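Local coordinates for nitroreductase family protein (Lactobacillus plantarum, PDB 4QLX) that probably uses FMN and NADH to reduce the enone 10-oxo-(11E)-octadecenoate to 10-oxooctadecanoate in the bacterial saturation of polyunsaturated fatty acids, at residues W58-V63 with V91-D96; D147-G152 with P190-A195. One frame throughout, in Å; residues are numbered along the deposited sequence.

Interaction 1. Residues W58-V63 with V91-D96; sequences WHFVVV and VFIAGD
The ring of Phe60 lies beside Ile93 and Val91, turned obliquely to both: its CD1 meets Val91 CG1 at 3.9 Å and Ile93 CG1 at 4.1 Å. Phe60 CG stands anti to its own carbonyl carbon (chi1 -53°), which sends the ring the same way as Ile93. Trp58 touches Ile93 CG2 through its CB, and its indole reaches on to Asp147 and Val151. On the other face of the sheet the His59 ring meets that of Tyr188 with planes at about 45°, and Phe92, with Val61 and Ala94, packs on helix 177-181. Val62 meets Val91 on the Phe60 face, where helix 137-161 packs on Trp58, Phe60 and Ile93. The two strands are antiparallel neighbours in the four-stranded sheet of this nitroreductase-family flavoprotein, 58-63 being outermost within the chain. Paired backbone bonds join His59 with Ala94 and Val61 with Phe92. Ala94 N to His59 O (2.9 Å) is nearly straight at 172°, whereas His59 N to Ala94 O (2.8 Å) is bent. Between these pairs, Phe60 CA makes a CA-H...O contact with Phe92 O. At the Trp58 end one water donates to Trp58 O and Asp96 OD2, while Asp96 OD1 forms a salt bridge with Arg187.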
ATOM      1  N   TRP A  58       9.095   3.481  -8.740  1.00 18.01           N
ATOM      2  CA  TRP A  58       7.792   3.571  -9.408  1.00 16.92           C
ATOM      3  C   TRP A  58       7.835   4.572 -10.548  1.00 20.36           C
ATOM      4  O   TRP A  58       8.660   5.480 -10.551  1.00 19.49           O
ATOM      5  CB  TRP A  58       6.695   3.970  -8.419  1.00 14.77           C
ATOM      6  CG  TRP A  58       7.099   5.036  -7.420  1.00 20.64           C
ATOM      7  CD1 TRP A  58       7.406   6.343  -7.689  1.00 18.94           C
ATOM      8  CD2 TRP A  58       7.207   4.887  -6.000  1.00 15.91           C
ATOM      9  NE1 TRP A  58       7.697   7.010  -6.530  1.00 20.04           N
ATOM     10  CE2 TRP A  58       7.579   6.140  -5.473  1.00 18.14           C
ATOM     11  CE3 TRP A  58       7.016   3.816  -5.117  1.00 16.64           C
ATOM     12  CZ2 TRP A  58       7.783   6.356  -4.107  1.00 17.09           C
ATOM     13  CZ3 TRP A  58       7.214   4.027  -3.754  1.00 16.49           C
ATOM     14  CH2 TRP A  58       7.591   5.294  -3.265  1.00 15.25           C
ATOM     15  N   HIS A  59       6.947   4.391 -11.519  1.00 19.17           N
ATOM     16  CA  HIS A  59       6.809   5.338 -12.613  1.00 19.65           C
ATOM     17  C   HIS A  59       5.337   5.464 -12.958  1.00 20.99           C
ATOM     18  O   HIS A  59       4.632   4.464 -13.066  1.00 24.36           O
ATOM     19  CB  HIS A  59       7.606   4.895 -13.839  1.00 20.16           C
ATOM     20  CG  HIS A  59       7.660   5.931 -14.919  1.00 25.30           C
ATOM     21  ND1 HIS A  59       8.635   6.904 -14.965  1.00 21.28           N
ATOM     22  CD2 HIS A  59       6.837   6.171 -15.969  1.00 19.83           C
ATOM     23  CE1 HIS A  59       8.421   7.693 -16.006  1.00 25.89           C
ATOM     24  NE2 HIS A  59       7.335   7.270 -16.633  1.00 24.51           N
ATOM     25  N   PHE A  60       4.881   6.695 -13.126  1.00 16.79           N
ATOM     26  CA  PHE A  60       3.467   6.980 -13.320  1.00 17.97           C
ATOM     27  C   PHE A  60       3.157   7.408 -14.757  1.00 19.63           C
ATOM     28  O   PHE A  60       3.844   8.253 -15.320  1.00 18.39           O
ATOM     29  CB  PHE A  60       3.035   8.065 -12.341  1.00 16.11           C
ATOM     30  CG  PHE A  60       3.386   7.756 -10.902  1.00 16.12           C
ATOM     31  CD1 PHE A  60       2.608   6.883 -10.160  1.00 15.62           C
ATOM     32  CD2 PHE A  60       4.499   8.324 -10.303  1.00 18.53           C
ATOM     33  CE1 PHE A  60       2.922   6.589  -8.847  1.00 15.93           C
ATOM     34  CE2 PHE A  60       4.815   8.035  -9.000  1.00 19.33           C
ATOM     35  CZ  PHE A  60       4.019   7.171  -8.265  1.00 16.34           C
ATOM     36  N   VAL A  61       2.125   6.826 -15.362  1.00 19.23           N
ATOM     37  CA  VAL A  61       1.687   7.314 -16.662  1.00 19.01           C
ATOM     38  C   VAL A  61       0.217   7.731 -16.572  1.00 20.89           C
ATOM     39  O   VAL A  61      -0.646   6.903 -16.301  1.00 16.75           O
ATOM     40  CB  VAL A  61       1.869   6.264 -17.765  1.00 18.79           C
ATOM     41  CG1 VAL A  61       1.368   6.811 -19.108  1.00 22.43           C
ATOM     42  CG2 VAL A  61       3.316   5.838 -17.864  1.00 22.40           C
ATOM     43  N   VAL A  62      -0.042   9.023 -16.754  1.00 20.21           N
ATOM     44  CA  VAL A  62      -1.382   9.570 -16.577  1.00 19.64           C
ATOM     45  C   VAL A  62      -2.134   9.539 -17.898  1.00 22.52           C
ATOM     46  O   VAL A  62      -1.676  10.083 -18.909  1.00 23.29           O
ATOM     47  CB  VAL A  62      -1.359  11.003 -16.041  1.00 19.59           C
ATOM     48  CG1 VAL A  62      -2.799  11.564 -15.943  1.00 20.73           C
ATOM     49  CG2 VAL A  62      -0.659  11.066 -14.686  1.00 21.29           C
ATOM     50  N   VAL A  63      -3.289   8.884 -17.869  1.00 24.09           N
ATOM     51  CA  VAL A  63      -4.157   8.751 -19.023  1.00 24.09           C
ATOM     52  C   VAL A  63      -5.435   9.524 -18.724  1.00 24.08           C
ATOM     53  O   VAL A  63      -6.194   9.127 -17.843  1.00 23.53           O
ATOM     54  CB  VAL A  63      -4.476   7.270 -19.303  1.00 21.75           C
ATOM     55  CG1 VAL A  63      -5.330   7.119 -20.553  1.00 26.28           C
ATOM     56  CG2 VAL A  63      -3.190   6.471 -19.431  1.00 24.45           C
ATOM     57  N   VAL A  91      -4.201   6.535 -13.565  1.00 19.97           N
ATOM     58  CA  VAL A  91      -2.779   6.631 -13.298  1.00 17.29           C
ATOM     59  C   VAL A  91      -2.208   5.223 -13.346  1.00 21.36           C
ATOM     60  O   VAL A  91      -2.457   4.406 -12.441  1.00 19.58           O
ATOM     61  CB  VAL A  91      -2.497   7.294 -11.953  1.00 19.13           C
ATOM     62  CG1 VAL A  91      -0.997   7.271 -11.640  1.00 19.24           C
ATOM     63  CG2 VAL A  91      -3.042   8.718 -11.951  1.00 16.96           C
ATOM     64  N   PHE A  92      -1.478   4.912 -14.414  1.00 16.68           N
ATOM     65  CA  PHE A  92      -0.881   3.592 -14.490  1.00 21.20           C
ATOM     66  C   PHE A  92       0.492   3.581 -13.841  1.00 21.51           C
ATOM     67  O   PHE A  92       1.302   4.489 -14.063  1.00 20.41           O
ATOM     68  CB  PHE A  92      -0.766   3.080 -15.929  1.00 21.52           C
ATOM     69  CG  PHE A  92      -0.462   1.616 -15.984  1.00 23.88           C
ATOM     70  CD1 PHE A  92      -1.493   0.683 -15.976  1.00 20.33           C
ATOM     71  CD2 PHE A  92       0.850   1.168 -15.942  1.00 20.66           C
ATOM     72  CE1 PHE A  92      -1.220  -0.668 -15.972  1.00 21.41           C
ATOM     73  CE2 PHE A  92       1.135  -0.184 -15.938  1.00 20.58           C
ATOM     74  CZ  PHE A  92       0.110  -1.106 -15.952  1.00 20.76           C
ATOM     75  N   ILE A  93       0.757   2.539 -13.058  1.00 17.71           N
ATOM     76  CA  ILE A  93       2.009   2.442 -12.331  1.00 20.57           C
ATOM     77  C   ILE A  93       2.866   1.313 -12.894  1.00 20.39           C
ATOM     78  O   ILE A  93       2.431   0.169 -13.008  1.00 18.65           O
ATOM     79  CB  ILE A  93       1.772   2.238 -10.809  1.00 16.64           C
ATOM     80  CG1 ILE A  93       0.717   3.234 -10.312  1.00 17.30           C
ATOM     81  CG2 ILE A  93       3.091   2.436 -10.033  1.00 16.72           C
ATOM     82  CD1 ILE A  93       0.264   3.008  -8.861  1.00 17.69           C
ATOM     83  N   ALA A  94       4.086   1.661 -13.280  1.00 17.41           N
ATOM     84  CA  ALA A  94       5.027   0.675 -13.779  1.00 20.90           C
ATOM     85  C   ALA A  94       6.243   0.666 -12.858  1.00 17.72           C
ATOM     86  O   ALA A  94       6.566   1.678 -12.247  1.00 19.77           O
ATOM     87  CB  ALA A  94       5.425   0.981 -15.211  1.00 20.88           C
ATOM     88  N   GLY A  95       6.904  -0.480 -12.750  1.00 19.82           N
ATOM     89  CA  GLY A  95       8.049  -0.616 -11.872  1.00 18.65           C
ATOM     90  C   GLY A  95       9.328  -0.292 -12.612  1.00 19.24           C
ATOM     91  O   GLY A  95       9.482  -0.646 -13.778  1.00 21.12           O
ATOM     92  N   ASP A  96      10.235   0.395 -11.933  1.00 20.34           N
ATOM     93  CA  ASP A  96      11.516   0.798 -12.514  1.00 21.55           C
ATOM     94  C   ASP A  96      12.617  -0.162 -12.072  1.00 22.91           C
ATOM     95  O   ASP A  96      13.117  -0.075 -10.954  1.00 23.67           O
ATOM     96  CB  ASP A  96      11.851   2.237 -12.105  1.00 23.07           C
ATOM     97  CG  ASP A  96      13.156   2.747 -12.714  1.00 27.71           C
ATOM     98  OD1 ASP A  96      13.789   2.028 -13.521  1.00 26.85           O
ATOM     99  OD2 ASP A  96      13.539   3.890 -12.392  1.00 30.50           O
TER
HETATM  100  O   HOH W   1      11.741   5.731 -10.915  1.00 31.13           O

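Interaction 2. Residues D147-G152 with P190-A195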
ATOM      1  N   ASP A 147       7.290  -1.756  -4.331  1.00 16.45           N
ATOM      2  CA  ASP A 147       7.252  -0.285  -4.282  1.00 17.59           C
ATOM      3  C   ASP A 147       5.996   0.282  -4.993  1.00 14.23           C
ATOM      4  O   ASP A 147       5.344   1.206  -4.509  1.00 11.44           O
ATOM      5  CB  ASP A 147       8.492   0.324  -4.935  1.00 16.32           C
ATOM      6  CG  ASP A 147       9.787   0.079  -4.152  1.00 19.16           C
ATOM      7  OD1 ASP A 147       9.763  -0.509  -3.044  1.00 17.58           O
ATOM      8  OD2 ASP A 147      10.847   0.490  -4.677  1.00 21.00           O
ATOM      9  N   CYS A 148       5.683  -0.272  -6.155  1.00 16.95           N
ATOM     10  CA  CYS A 148       4.556   0.219  -6.949  1.00 15.96           C
ATOM     11  C   CYS A 148       3.225  -0.055  -6.274  1.00 16.77           C
ATOM     12  O   CYS A 148       2.254   0.675  -6.462  1.00 16.14           O
ATOM     13  CB  CYS A 148       4.562  -0.419  -8.330  1.00 17.88           C
ATOM     14  SG  CYS A 148       5.840   0.233  -9.401  1.00 18.75           S
ATOM     15  N   SER A 149       3.183  -1.130  -5.502  1.00 17.69           N
ATOM     16  CA  SER A 149       1.955  -1.514  -4.817  1.00 18.56           C
ATOM     17  C   SER A 149       1.728  -0.634  -3.595  1.00 15.86           C
ATOM     18  O   SER A 149       0.597  -0.267  -3.302  1.00 15.19           O
ATOM     19  CB  SER A 149       2.007  -3.001  -4.421  1.00 17.37           C
ATOM     20  OG  SER A 149       2.255  -3.819  -5.560  1.00 20.12           O
ATOM     21  N   VAL A 150       2.790  -0.280  -2.867  1.00 15.32           N
ATOM     22  CA  VAL A 150       2.555   0.550  -1.688  1.00 13.64           C
ATOM     23  C   VAL A 150       2.234   1.985  -2.089  1.00 15.21           C
ATOM     24  O   VAL A 150       1.455   2.652  -1.398  1.00 12.28           O
ATOM     25  CB  VAL A 150       3.739   0.544  -0.676  1.00 13.16           C
ATOM     26  CG1 VAL A 150       4.010  -0.880  -0.174  1.00 12.22           C
ATOM     27  CG2 VAL A 150       5.011   1.181  -1.269  1.00 15.50           C
ATOM     28  N   VAL A 151       2.816   2.479  -3.185  1.00 14.91           N
ATOM     29  CA  VAL A 151       2.470   3.829  -3.619  1.00 13.61           C
ATOM     30  C   VAL A 151       1.058   3.808  -4.228  1.00 14.37           C
ATOM     31  O   VAL A 151       0.301   4.772  -4.088  1.00 14.28           O
ATOM     32  CB  VAL A 151       3.524   4.431  -4.617  1.00 16.97           C
ATOM     33  CG1 VAL A 151       3.362   3.864  -6.021  1.00 13.09           C
ATOM     34  CG2 VAL A 151       3.397   5.950  -4.673  1.00 17.14           C
ATOM     35  N   GLY A 152       0.686   2.700  -4.866  1.00 15.43           N
ATOM     36  CA  GLY A 152      -0.666   2.563  -5.409  1.00 13.93           C
ATOM     37  C   GLY A 152      -1.726   2.573  -4.323  1.00 14.47           C
ATOM     38  O   GLY A 152      -2.782   3.215  -4.440  1.00 12.61           O
ATOM     39  N   PRO A 190       4.994  -3.640 -15.992  1.00 20.59           N
ATOM     40  CA  PRO A 190       3.656  -3.173 -15.627  1.00 22.03           C
ATOM     41  C   PRO A 190       3.199  -3.746 -14.291  1.00 21.21           C
ATOM     42  O   PRO A 190       3.499  -4.904 -13.996  1.00 27.35           O
ATOM     43  CB  PRO A 190       2.785  -3.686 -16.774  1.00 22.09           C
ATOM     44  CG  PRO A 190       3.495  -4.902 -17.255  1.00 25.93           C
ATOM     45  CD  PRO A 190       4.961  -4.692 -17.021  1.00 26.48           C
ATOM     46  N   VAL A 191       2.490  -2.950 -13.495  1.00 18.77           N
ATOM     47  CA  VAL A 191       1.997  -3.426 -12.211  1.00 18.97           C
ATOM     48  C   VAL A 191       0.477  -3.268 -12.086  1.00 20.69           C
ATOM     49  O   VAL A 191      -0.245  -4.263 -12.025  1.00 22.59           O
ATOM     50  CB  VAL A 191       2.701  -2.702 -11.048  1.00 16.75           C
ATOM     51  CG1 VAL A 191       2.075  -3.084  -9.707  1.00 18.00           C
ATOM     52  CG2 VAL A 191       4.207  -3.030 -11.062  1.00 19.60           C
ATOM     53  N   MET A 192      -0.009  -2.033 -12.053  1.00 19.10           N
ATOM     54  CA  MET A 192      -1.445  -1.804 -11.904  1.00 21.59           C
ATOM     55  C   MET A 192      -1.873  -0.425 -12.390  1.00 19.92           C
ATOM     56  O   MET A 192      -1.088   0.519 -12.393  1.00 19.86           O
ATOM     57  CB  MET A 192      -1.884  -1.986 -10.438  1.00 18.07           C
ATOM     58  CG  MET A 192      -1.340  -0.915  -9.480  1.00 26.03           C
ATOM     59  SD  MET A 192      -1.997  -0.964  -7.791  1.00 26.25           S
ATOM     60  CE  MET A 192      -1.028  -2.300  -7.086  1.00 24.55           C
ATOM     61  N   GLY A 193      -3.135  -0.319 -12.799  1.00 21.50           N
ATOM     62  CA  GLY A 193      -3.733   0.973 -13.078  1.00 19.34           C
ATOM     63  C   GLY A 193      -4.542   1.446 -11.883  1.00 20.15           C
ATOM     64  O   GLY A 193      -5.083   0.638 -11.122  1.00 20.89           O
ATOM     65  N   ILE A 194      -4.596   2.756 -11.695  1.00 16.70           N
ATOM     66  CA  ILE A 194      -5.476   3.355 -10.697  1.00 17.57           C
ATOM     67  C   ILE A 194      -6.454   4.270 -11.427  1.00 21.04           C
ATOM     68  O   ILE A 194      -6.062   5.334 -11.909  1.00 19.38           O
ATOM     69  CB  ILE A 194      -4.713   4.176  -9.635  1.00 18.57           C
ATOM     70  CG1 ILE A 194      -3.606   3.355  -8.943  1.00 19.04           C
ATOM     71  CG2 ILE A 194      -5.669   4.769  -8.610  1.00 17.19           C
ATOM     72  CD1 ILE A 194      -4.078   2.127  -8.202  1.00 16.21           C
ATOM     73  N   ALA A 195      -7.718   3.863 -11.526  1.00 19.69           N
ATOM     74  CA  ALA A 195      -8.730   4.734 -12.115  1.00 17.73           C
ATOM     75  C   ALA A 195      -9.262   5.661 -11.044  1.00 17.98           C
ATOM     76  O   ALA A 195      -9.582   5.210  -9.961  1.00 19.92           O
ATOM     77  CB  ALA A 195      -9.874   3.908 -12.738  1.00 18.87           C
TER
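Val191, Met192 and Cys148 carry this helix-on-sheet contact. Cys148 points from helix 137-161 toward the strand, and its CB sits against both methyls of Val191, 3.8 Å from CG2 and 3.9 Å from CG1. Cys148 SG reaches along to Val191 CG2 at 4.0 Å. Val191 and Met192 both face Ile93 of strand 89-96 in a classic beta bulge, which lets two successive side chains point toward the helix. Met192 has CG set between its backbone N and carbonyl carbon (chi1 68°); the chain then extends and bends at chi3 (79°), carrying Met192 CE to 3.8 Å from Ser149 CA and 3.9 Å from Ser149 OG. That hydroxyl is hydrogen-bonded to Thr145 O one turn earlier in the helix. One turn after Cys148, Gly152 brings bare backbone close to Met192 SD, and Gly152 O lies 4.1 Å from Ile194 CD1. Helix and strand segments run almost parallel, 10° apart, with axes 8.6 Å apart at closest approach. Ile146 of the second subunit packs on Val191 and Met192, and Ser149 meets Ser149 of that subunit. The contact itself rests on thioether, thiol and aliphatic packing, so its hold depends on shape and burial rather than on directed bonds.

In the fold
Interactions 1 and 2 share one antiparallel sheet: strand 89-96 pairs with 58-63 on one side and with 188-197 on the other, where Val91 N and Ile93 N probably bond to Ile194 O and Met192 O. Interaction 1 joins strands within the sheet through backbone bonds and is partly buried. Interaction 2, wholly buried, lays helix 137-161 on the sheet by apolar packing and also reaches the subunit interface. The same helix meets interaction 1, for Asp147 O touches the Trp58 indole and Cys148 SG lies 3.3 Å from Ala94 O. Both come near FMN: Trp58 about 7 Å and Met192 about 5 Å from side chain to cofactor.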